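GH5 (Bacteroidetes bacterium AC2a, PDB 4YHG) probably hydrolyses internal beta-1,4-glucosidic bonds of cellulose, acting as a glycoside hydrolase family 5 endoglucanase with a beta/alpha barrel fold. Local coordinates at residues 62-67 / 103-108; 118-123 / 163-168. The protein carries 1 engineered substitution. All coordinates share one frame; numbering follows the deposited sequence.

Contact 1 of 2, residues 62-67 / 103-108. With BGC (beta-D-glucopyranose), chain C; BGC (beta-D-glucopyranose), chain B.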
loop_
_atom_site.group_PDB
_atom_site.type_symbol
_atom_site.label_atom_id
_atom_site.label_comp_id
_atom_site.label_asym_id
_atom_site.label_seq_id
_atom_site.Cartn_x
_atom_site.Cartn_y
_atom_site.Cartn_z
ATOM N N VAL A 62 -8.075 3.311 -5.393
ATOM C CA VAL A 62 -9.361 3.709 -5.930
ATOM C C VAL A 62 -10.434 3.085 -5.046
ATOM O O VAL A 62 -10.365 1.888 -4.727
ATOM C CB VAL A 62 -9.545 3.208 -7.385
ATOM C CG1 VAL A 62 -10.898 3.602 -7.934
ATOM C CG2 VAL A 62 -8.437 3.725 -8.307
ATOM N N THR A 63 -11.402 3.906 -4.642
ATOM C CA THR A 63 -12.588 3.435 -3.964
ATOM C C THR A 63 -13.690 3.480 -4.992
ATOM O O THR A 63 -13.994 4.545 -5.512
ATOM C CB THR A 63 -12.920 4.336 -2.763
ATOM O OG1 THR A 63 -11.931 4.130 -1.749
ATOM C CG2 THR A 63 -14.304 4.037 -2.191
ATOM N N TRP A 64 -14.279 2.317 -5.276
ATOM C CA TRP A 64 -15.237 2.133 -6.381
ATOM C C TRP A 64 -16.672 2.334 -5.957
ATOM O O TRP A 64 -17.521 2.686 -6.767
ATOM C CB TRP A 64 -15.052 0.739 -6.975
ATOM C CG TRP A 64 -13.662 0.533 -7.511
ATOM C CD1 TRP A 64 -12.601 -0.025 -6.862
ATOM C CD2 TRP A 64 -13.186 0.908 -8.805
ATOM N NE1 TRP A 64 -11.489 -0.011 -7.664
ATOM C CE2 TRP A 64 -11.820 0.547 -8.868
ATOM C CE3 TRP A 64 -13.773 1.520 -9.911
ATOM C CZ2 TRP A 64 -11.041 0.770 -10.010
ATOM C CZ3 TRP A 64 -13.000 1.747 -11.034
ATOM C CH2 TRP A 64 -11.659 1.365 -11.088
ATOM N N MET A 65 -16.938 2.087 -4.680
ATOM C CA MET A 65 -18.237 2.350 -4.039
ATOM C C MET A 65 -18.887 3.685 -4.471
ATOM O O MET A 65 -18.251 4.728 -4.497
ATOM C CB MET A 65 -17.983 2.325 -2.532
ATOM C CG MET A 65 -19.159 2.588 -1.603
ATOM S SD MET A 65 -18.590 2.487 0.113
ATOM C CE MET A 65 -17.631 3.978 0.303
ATOM N N GLY A 66 -20.160 3.648 -4.827
ATOM C CA GLY A 66 -20.832 4.830 -5.391
ATOM C C GLY A 66 -20.849 4.896 -6.924
ATOM O O GLY A 66 -21.685 5.575 -7.499
ATOM N N HIS A 67 -19.920 4.208 -7.590
ATOM C CA HIS A 67 -19.862 4.216 -9.044
ATOM C C HIS A 67 -20.124 2.823 -9.589
ATOM O O HIS A 67 -19.682 2.486 -10.688
ATOM C CB HIS A 67 -18.504 4.698 -9.541
ATOM C CG HIS A 67 -17.997 5.923 -8.843
ATOM N ND1 HIS A 67 -18.439 7.198 -9.135
ATOM C CD2 HIS A 67 -17.051 6.062 -7.892
ATOM C CE1 HIS A 67 -17.799 8.069 -8.376
ATOM N NE2 HIS A 67 -16.951 7.405 -7.613
ATOM N N HIS A 103 -10.060 -0.132 -2.824
ATOM C CA HIS A 103 -9.545 0.479 -1.588
ATOM C C HIS A 103 -10.623 0.592 -0.494
ATOM O O HIS A 103 -10.925 -0.419 0.145
ATOM C CB HIS A 103 -8.865 1.812 -1.902
ATOM C CG HIS A 103 -7.911 2.268 -0.839
ATOM N ND1 HIS A 103 -6.630 1.768 -0.715
ATOM C CD2 HIS A 103 -8.048 3.194 0.140
ATOM C CE1 HIS A 103 -6.029 2.354 0.301
ATOM N NE2 HIS A 103 -6.871 3.218 0.840
ATOM N N HIS A 104 -11.232 1.760 -0.280
ATOM C CA HIS A 104 -12.122 1.884 0.894
ATOM C C HIS A 104 -13.418 1.100 0.859
ATOM O O HIS A 104 -14.074 0.962 1.882
ATOM C CB HIS A 104 -12.347 3.343 1.337
ATOM C CG HIS A 104 -11.147 3.926 2.009
ATOM N ND1 HIS A 104 -10.446 3.246 2.979
ATOM C CD2 HIS A 104 -10.495 5.093 1.821
ATOM C CE1 HIS A 104 -9.420 3.973 3.373
ATOM N NE2 HIS A 104 -9.430 5.103 2.691
ATOM N N ASP A 105 -13.760 0.553 -0.301
ATOM C CA ASP A 105 -14.829 -0.449 -0.397
ATOM C C ASP A 105 -14.720 -1.474 0.753
ATOM O O ASP A 105 -15.737 -1.870 1.345
ATOM C CB ASP A 105 -14.781 -1.185 -1.745
ATOM C CG ASP A 105 -14.840 -0.244 -2.940
ATOM O OD1 ASP A 105 -13.791 0.390 -3.256
ATOM O OD2 ASP A 105 -15.922 -0.164 -3.576
ATOM N N GLY A 106 -13.486 -1.893 1.044
ATOM C CA GLY A 106 -13.221 -2.877 2.098
ATOM C C GLY A 106 -12.954 -2.348 3.511
ATOM O O GLY A 106 -12.650 -3.141 4.422
ATOM N N PHE A 107 -13.061 -1.027 3.703
ATOM C CA PHE A 107 -12.741 -0.392 4.997
ATOM C C PHE A 107 -13.558 -1.081 6.062
ATOM O O PHE A 107 -14.798 -1.089 5.998
ATOM C CB PHE A 107 -13.043 1.118 4.998
ATOM C CG PHE A 107 -12.670 1.817 6.284
ATOM C CD1 PHE A 107 -11.344 2.152 6.553
ATOM C CD2 PHE A 107 -13.642 2.152 7.217
ATOM C CE1 PHE A 107 -10.995 2.796 7.736
ATOM C CE2 PHE A 107 -13.304 2.802 8.394
ATOM C CZ PHE A 107 -11.983 3.127 8.655
ATOM N N GLY A 108 -12.855 -1.679 7.018
ATOM C CA GLY A 108 -13.502 -2.509 8.040
ATOM C C GLY A 108 -13.769 -1.902 9.417
ATOM O O GLY A 108 -14.260 -2.603 10.304
HETATM C C2 BGC C . -5.269 2.732 4.683
HETATM C C3 BGC C . -5.082 4.213 4.247
HETATM C C4 BGC C . -4.958 5.068 5.525
HETATM C C5 BGC C . -3.707 4.618 6.263
HETATM C C6 BGC C . -3.268 5.577 7.372
HETATM C C1 BGC C . -4.257 2.277 5.784
HETATM O O1 BGC C . -4.667 1.041 6.427
HETATM O O2 BGC C . -5.173 1.869 3.534
HETATM O O3 BGC C . -6.159 4.651 3.370
HETATM O O4 BGC C . -4.939 6.481 5.296
HETATM O O5 BGC C . -4.014 3.305 6.786
HETATM O O6 BGC C . -4.227 5.524 8.431
HETATM C C2 BGC B . -5.717 8.759 5.734
HETATM C C3 BGC B . -6.692 9.617 6.579
HETATM C C4 BGC B . -8.123 9.137 6.277
HETATM C C5 BGC B . -8.200 7.630 6.619
HETATM C C6 BGC B . -9.630 7.127 6.487
HETATM C C1 BGC B . -5.895 7.257 6.062
HETATM O O2 BGC B . -4.333 9.122 5.903
HETATM O O3 BGC B . -6.579 11.059 6.415
HETATM O O4 BGC B . -9.072 9.868 7.071
HETATM O O5 BGC B . -7.267 6.827 5.841
HETATM O O6 BGC B . -9.612 5.719 6.292
#
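The segments pass in the same direction, with Thr63 CA 4.9 Å from His103 CA, and His103 N gives a hydrogen bond to Val62 O. One residue further, Thr63 and His104 are joined. Thr63 holds OG1 beside its own backbone N (chi1 -70°), which brings the hydroxyl to His104 N at 2.9 Å. OG1 is also hydrogen-bonded to Asp25 O, so a buried polar atom has two partners. His104 CB lies close to the same OG1.

The carboxylate of Asp105 grips the start of the type II turn from Trp64 to His67. OD1 receives Trp64 N at 2.8 Å through its syn lone pair, in a fairly straight bond (163°). OD2 receives Met65 N at 2.7 Å, a weak, more bent bond. OD2 is also hydrogen-bonded to Trp119 NE1, so both oxygens are held and the carboxylate has little freedom to rotate. The Trp64 indole has Val62 CG1 over the centre of one face, 3.3 Å above the plane. Its NE1 is hydrogen-bonded to Asn101 O.

The His103 ring leads away from residues 62-67 into the glycan pocket. Its NE2 and O3 of the chain C glucose are hydrogen-bonded at 3.0 Å, nearly straight, with O3 at the edge of the imidazole. His103 CD2 also sits over one face of the His104 ring.

Both segments follow neighbouring parallel strands of the barrel, 57-60 and 97-101. Val62 and Trp64 turn to helix 78-93, where they touch Val84.

Contact 2 of 2, residues 118-123 / 163-168. Engineered in segment 163-168: Ala164 (natural residue Glu). With BGC (beta-D-glucopyranose), chain C.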
loop_
_atom_site.group_PDB
_atom_site.type_symbol
_atom_site.label_atom_id
_atom_site.label_comp_id
_atom_site.label_asym_id
_atom_site.label_seq_id
_atom_site.Cartn_x
_atom_site.Cartn_y
_atom_site.Cartn_z
ATOM N N HIS A 118 -20.280 0.125 2.789
ATOM C CA HIS A 118 -19.139 -0.738 2.481
ATOM C C HIS A 118 -19.601 -2.181 2.166
ATOM O O HIS A 118 -19.658 -3.035 3.037
ATOM C CB HIS A 118 -18.083 -0.670 3.599
ATOM C CG HIS A 118 -17.511 0.707 3.808
ATOM N ND1 HIS A 118 -16.378 1.158 3.157
ATOM C CD2 HIS A 118 -17.938 1.742 4.579
ATOM C CE1 HIS A 118 -16.122 2.401 3.533
ATOM N NE2 HIS A 118 -17.056 2.778 4.393
ATOM N N TRP A 119 -19.941 -2.414 0.897
ATOM C CA TRP A 119 -20.395 -3.727 0.370
ATOM C C TRP A 119 -19.400 -4.852 0.625
ATOM O O TRP A 119 -19.773 -6.010 0.770
ATOM C CB TRP A 119 -20.681 -3.629 -1.147
ATOM C CG TRP A 119 -19.478 -3.283 -1.974
ATOM C CD1 TRP A 119 -19.030 -2.032 -2.302
ATOM C CD2 TRP A 119 -18.568 -4.206 -2.579
ATOM N NE1 TRP A 119 -17.889 -2.121 -3.076
ATOM C CE2 TRP A 119 -17.586 -3.444 -3.261
ATOM C CE3 TRP A 119 -18.488 -5.608 -2.621
ATOM C CZ2 TRP A 119 -16.538 -4.036 -3.963
ATOM C CZ3 TRP A 119 -17.429 -6.195 -3.326
ATOM C CH2 TRP A 119 -16.473 -5.404 -3.981
ATOM N N LEU A 120 -18.125 -4.498 0.677
ATOM C CA LEU A 120 -17.063 -5.463 0.877
ATOM C C LEU A 120 -16.906 -5.787 2.379
ATOM O O LEU A 120 -15.958 -5.364 3.042
ATOM C CB LEU A 120 -15.810 -4.882 0.267
ATOM C CG LEU A 120 -14.550 -5.738 0.116
ATOM C CD1 LEU A 120 -14.869 -7.129 -0.401
ATOM C CD2 LEU A 120 -13.591 -5.028 -0.811
ATOM N N ASP A 121 -17.850 -6.572 2.898
ATOM C CA ASP A 121 -18.080 -6.715 4.357
ATOM C C ASP A 121 -17.641 -8.097 4.907
ATOM O O ASP A 121 -18.298 -9.113 4.681
ATOM C CB ASP A 121 -19.572 -6.449 4.648
ATOM C CG ASP A 121 -19.868 -6.237 6.118
ATOM O OD1 ASP A 121 -18.998 -6.491 6.960
ATOM O OD2 ASP A 121 -20.995 -5.819 6.433
ATOM N N LEU A 122 -16.531 -8.122 5.634
ATOM C CA LEU A 122 -15.948 -9.378 6.089
ATOM C C LEU A 122 -16.770 -10.028 7.193
ATOM O O LEU A 122 -16.987 -11.225 7.156
ATOM C CB LEU A 122 -14.479 -9.177 6.522
ATOM C CG LEU A 122 -13.683 -10.410 6.980
ATOM C CD1 LEU A 122 -13.479 -11.371 5.827
ATOM C CD2 LEU A 122 -12.322 -10.042 7.544
ATOM N N PRO A 123 -17.222 -9.249 8.195
ATOM C CA PRO A 123 -18.122 -9.865 9.163
ATOM C C PRO A 123 -19.324 -10.502 8.518
ATOM O O PRO A 123 -19.696 -11.606 8.914
ATOM C CB PRO A 123 -18.562 -8.690 10.044
ATOM C CG PRO A 123 -17.424 -7.744 9.994
ATOM C CD PRO A 123 -16.710 -7.952 8.683
ATOM N N ASN A 163 -7.505 -4.034 -0.450
ATOM C CA ASN A 163 -6.655 -3.243 0.427
ATOM C C ASN A 163 -6.431 -3.869 1.813
ATOM O O ASN A 163 -5.668 -4.807 1.938
ATOM C CB ASN A 163 -7.182 -1.814 0.535
ATOM C CG ASN A 163 -6.257 -0.918 1.335
ATOM O OD1 ASN A 163 -5.035 -1.013 1.226
ATOM N ND2 ASN A 163 -6.830 -0.054 2.131
ATOM N N ALA A 164 -7.095 -3.361 2.840
ATOM C CA ALA A 164 -6.837 -3.761 4.232
ATOM C C ALA A 164 -8.159 -4.244 4.816
ATOM O O ALA A 164 -8.964 -3.462 5.330
ATOM C CB ALA A 164 -6.272 -2.591 5.036
ATOM N N ILE A 165 -8.396 -5.537 4.689
ATOM C CA ILE A 165 -9.678 -6.097 5.050
ATOM C C ILE A 165 -9.629 -6.519 6.518
ATOM O O ILE A 165 -8.619 -7.066 6.970
ATOM C CB ILE A 165 -10.033 -7.290 4.132
ATOM C CG1 ILE A 165 -10.015 -6.866 2.659
ATOM C CG2 ILE A 165 -11.403 -7.844 4.478
ATOM C CD1 ILE A 165 -10.987 -5.748 2.292
ATOM N N GLN A 166 -10.716 -6.257 7.255
ATOM C CA GLN A 166 -10.750 -6.481 8.711
ATOM C C GLN A 166 -12.164 -6.370 9.283
ATOM O O GLN A 166 -13.103 -6.064 8.557
ATOM C CB GLN A 166 -9.820 -5.495 9.428
ATOM C CG GLN A 166 -10.081 -4.032 9.090
ATOM C CD GLN A 166 -9.853 -3.096 10.262
ATOM O OE1 GLN A 166 -10.145 -3.433 11.421
ATOM N NE2 GLN A 166 -9.352 -1.904 9.969
ATOM N N ASP A 167 -12.310 -6.614 10.583
ATOM C CA ASP A 167 -13.642 -6.574 11.231
ATOM C C ASP A 167 -13.923 -5.327 12.106
ATOM O O ASP A 167 -15.007 -5.210 12.679
ATOM C CB ASP A 167 -13.896 -7.856 12.036
ATOM C CG ASP A 167 -12.970 -8.009 13.235
ATOM O OD1 ASP A 167 -11.964 -7.278 13.375
ATOM O OD2 ASP A 167 -13.252 -8.898 14.049
ATOM N N GLY A 168 -12.961 -4.404 12.181
ATOM C CA GLY A 168 -13.063 -3.250 13.057
ATOM C C GLY A 168 -11.955 -3.216 14.097
ATOM O O GLY A 168 -11.499 -2.135 14.454
HETATM C C2 BGC C . -5.269 2.732 4.683
HETATM C C3 BGC C . -5.082 4.213 4.247
HETATM C C4 BGC C . -4.958 5.068 5.525
HETATM C C5 BGC C . -3.707 4.618 6.263
HETATM C C6 BGC C . -3.268 5.577 7.372
HETATM C C1 BGC C . -4.257 2.277 5.784
HETATM O O1 BGC C . -4.667 1.041 6.427
HETATM O O2 BGC C . -5.173 1.869 3.534
HETATM O O3 BGC C . -6.159 4.651 3.370
HETATM O O4 BGC C . -4.939 6.481 5.296
HETATM O O5 BGC C . -4.014 3.305 6.786
HETATM O O6 BGC C . -4.227 5.524 8.431
HETATM O O HOH W 1 -15.426 -5.394 6.579
#
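Leu122, in the first turn of helix 122-127, packs on Ile165 in the loop that follows barrel strand 157-160. Leu122 CD2 lies 3.9 Å from Ile165 CG2, and the two side chains meet at a slant. Leu122 CB comes equally near the same methyl. The other branch of Ile165 carries CD1 to Leu120 CD2 at 4.1 Å, across it at about a right angle. Ile165 keeps CG2 anti to its backbone N and CG1 beside it (chi1 -56°), which sends one branch to each leucine. Trp189 of helix 181-199 touches both Leu120 and Ile165 in this buried cluster. Toward the surface, Pro123 CG meets Asp167 CB at 4.1 Å.

A water supplies the polar link. It accepts from Leu122 N and donates to Gln166 O, each at 3.1 Å. The loop is also braced from within. Gln166 OE1 takes Gly168 N at 3.1 Å, with the donor well above the carbonyl plane, and it takes Trp170 N as well.

At the start of the loop, Asn163 serves the sugar. Its ND2 points almost straight (173°) at O2 of the chain C glucose, 2.9 Å away. Its OD1 has a weak bond to Arg59. A leucine at this place would probably leave the sugar O2 without this donor and Arg59 without its weak acceptor.

Next comes Ala164, an engineered residue; the natural one is glutamate. An Asn-Glu pair at the end of the fourth barrel strand is characteristic of clan A glycoside hydrolases, family 5 among them.

The chain leaves strand 57-60 through residues 62-67, runs along helix 78-93, and returns through strand 97-101 to residues 103-108. Contact 1 closes the loop that holds helix 78-93 and strand 97-101, joining the tops of two neighbouring strands of the beta-alpha-beta crossover. Contact 2 opens afterwards, at 118-123. It closes once the chain has passed through helices 122-127 and 129-149 and strand 157-160. The two closures are in series, neither nested nor crossed. Together they tie the loops after the second, third and fourth barrel strands side by side next to the glycan pocket. The contacts also touch: His103 packs on Asn163, and both border the chain C glucose.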